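Local coordinates for protein probable tRNA pseudouridine synthase D (Methanosarcina mazei, PDB 1Z2Z) that probably converts uridine-13 of transfer RNAs into pseudouridine, as a member of the TruD family of pseudouridine synthases, at residues 51-56 and 116-121. Numbering follows the deposited sequence.
Sequences IVELTK and KVLGRS
Lys116 pairs with Glu53 through both backbone bonds of an antiparallel hydrogen-bonded pair, the straighter running from Glu53 N to Lys116 O at 2.7 Å (174° at the hydrogen). Their extended side chains lie side by side and point the same way, and Glu53 OE1 meets the aliphatic CD of Lys116 at 3.7 Å. Between Glu53 OE1 and Lys116 NZ the salt bridge is long, 3.8 Å. A water accepts from that same NZ and is hydrogen-bonded to Thr55 OG1. Val117 stands opposite Val52 in a non-hydrogen-bonded pair, and both valines turn to the other face, where Ile105 of helix 102-105 touches them. Here the register slips by one residue in a classic beta bulge, an example of how an antiparallel pair absorbs an extra residue; strand 49-57 runs between 113-121 and 90-98 in the mixed sheet. Leu118 and Gly119 together face Ile51, whose O accepts from Leu118 N at 2.6 Å and from Gly119 N at 3.1 Å. The first donor comes nearly head-on to the carbonyl, the second in its plane on a lone pair. With chi1 at -67°, Leu118 CG sits beside its backbone N, which brings CD1 against Glu53 CB at 3.9 Å and near Ile51 CG2. Gly119, at a phi of 159° open to glycine, receives Ile51 N on its O at 2.7 Å. Arg120 NE and NH2 are hydrogen-bonded to the carbonyls of Gly47 and Thr100.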
loop_
_atom_site.group_PDB
_atom_site.type_symbol
_atom_site.label_atom_id
_atom_site.label_comp_id
_atom_site.label_asym_id
_atom_site.label_seq_id
_atom_site.Cartn_x
_atom_site.Cartn_y
_atom_site.Cartn_z
ATOM N N ILE A 51 22.379 9.966 15.580
ATOM C CA ILE A 51 21.314 10.150 14.598
ATOM C C ILE A 51 21.761 10.931 13.368
ATOM O O ILE A 51 22.136 12.115 13.441
ATOM C CB ILE A 51 20.079 10.873 15.190
ATOM C CG1 ILE A 51 19.753 10.356 16.603
ATOM C CG2 ILE A 51 18.919 10.663 14.249
ATOM C CD1 ILE A 51 19.585 8.840 16.721
ATOM N N VAL A 52 21.649 10.263 12.230
ATOM C CA VAL A 52 22.086 10.808 10.959
ATOM C C VAL A 52 21.028 10.905 9.879
ATOM O O VAL A 52 20.144 10.058 9.779
ATOM C CB VAL A 52 23.227 9.938 10.403
ATOM C CG1 VAL A 52 23.927 10.658 9.274
ATOM C CG2 VAL A 52 24.201 9.588 11.514
ATOM N N GLU A 53 21.144 11.937 9.056
ATOM C CA GLU A 53 20.225 12.130 7.943
ATOM C C GLU A 53 20.875 11.410 6.774
ATOM O O GLU A 53 21.980 11.753 6.368
ATOM C CB GLU A 53 20.084 13.603 7.612
ATOM C CG GLU A 53 19.120 13.862 6.495
ATOM C CD GLU A 53 19.162 15.299 6.038
ATOM O OE1 GLU A 53 19.748 15.556 4.966
ATOM O OE2 GLU A 53 18.628 16.170 6.764
ATOM N N LEU A 54 20.188 10.402 6.262
ATOM C CA LEU A 54 20.670 9.600 5.161
ATOM C C LEU A 54 20.087 10.068 3.831
ATOM O O LEU A 54 18.874 10.210 3.694
ATOM C CB LEU A 54 20.293 8.141 5.413
ATOM C CG LEU A 54 20.486 7.107 4.301
ATOM C CD1 LEU A 54 21.933 7.128 3.827
ATOM C CD2 LEU A 54 20.092 5.716 4.834
ATOM N N THR A 55 20.953 10.335 2.858
ATOM C CA THR A 55 20.499 10.761 1.541
ATOM C C THR A 55 21.121 9.762 0.614
ATOM O O THR A 55 22.335 9.625 0.578
ATOM C CB THR A 55 20.998 12.161 1.180
ATOM O OG1 THR A 55 20.664 13.081 2.233
ATOM C CG2 THR A 55 20.341 12.624 -0.117
ATOM N N LYS A 56 20.288 9.048 -0.124
ATOM C CA LYS A 56 20.800 8.030 -1.008
ATOM C C LYS A 56 20.256 8.147 -2.424
ATOM O O LYS A 56 19.137 8.603 -2.646
ATOM C CB LYS A 56 20.512 6.645 -0.417
ATOM C CG LYS A 56 19.045 6.246 -0.345
ATOM C CD LYS A 56 18.886 4.947 0.428
ATOM C CE LYS A 56 17.736 4.136 -0.118
ATOM N NZ LYS A 56 16.574 5.007 -0.394
ATOM N N LYS A 116 24.773 13.046 7.145
ATOM C CA LYS A 116 24.842 14.285 7.914
ATOM C C LYS A 116 24.319 14.051 9.333
ATOM O O LYS A 116 23.201 13.587 9.539
ATOM C CB LYS A 116 24.016 15.381 7.220
ATOM C CG LYS A 116 24.248 15.491 5.703
ATOM C CD LYS A 116 23.334 16.532 5.029
ATOM C CE LYS A 116 23.427 16.498 3.495
ATOM N NZ LYS A 116 22.344 17.327 2.863
ATOM N N VAL A 117 25.135 14.373 10.320
ATOM C CA VAL A 117 24.731 14.173 11.700
ATOM C C VAL A 117 23.559 15.088 12.060
ATOM O O VAL A 117 23.470 16.226 11.592
ATOM C CB VAL A 117 25.928 14.440 12.648
ATOM C CG1 VAL A 117 25.537 14.210 14.079
ATOM C CG2 VAL A 117 27.086 13.529 12.271
ATOM N N LEU A 118 22.634 14.571 12.862
ATOM C CA LEU A 118 21.510 15.367 13.323
ATOM C C LEU A 118 21.704 15.514 14.838
ATOM O O LEU A 118 21.430 16.566 15.400
ATOM C CB LEU A 118 20.163 14.701 12.969
ATOM C CG LEU A 118 19.814 14.629 11.466
ATOM C CD1 LEU A 118 18.585 13.774 11.255
ATOM C CD2 LEU A 118 19.609 16.012 10.887
ATOM N N GLY A 119 22.218 14.478 15.496
ATOM C CA GLY A 119 22.432 14.595 16.926
ATOM C C GLY A 119 22.521 13.242 17.577
ATOM O O GLY A 119 22.919 12.275 16.932
ATOM N N ARG A 120 22.156 13.155 18.853
ATOM C CA ARG A 120 22.203 11.863 19.539
ATOM C C ARG A 120 20.927 11.636 20.343
ATOM O O ARG A 120 20.129 12.548 20.533
ATOM C CB ARG A 120 23.439 11.780 20.458
ATOM C CG ARG A 120 24.803 11.933 19.734
ATOM C CD ARG A 120 26.002 11.661 20.662
ATOM N NE ARG A 120 26.048 10.270 21.081
ATOM C CZ ARG A 120 26.531 9.279 20.341
ATOM N NH1 ARG A 120 26.509 8.032 20.800
ATOM N NH2 ARG A 120 27.054 9.529 19.151
ATOM N N SER A 121 20.728 10.410 20.798
ATOM C CA SER A 121 19.548 10.068 21.578
ATOM C C SER A 121 19.704 8.716 22.259
ATOM O O SER A 121 20.381 7.816 21.753
ATOM C CB SER A 121 18.296 10.036 20.700
ATOM O OG SER A 121 17.282 9.284 21.346
HETATM O O HOH W 1 20.117 15.634 1.133
#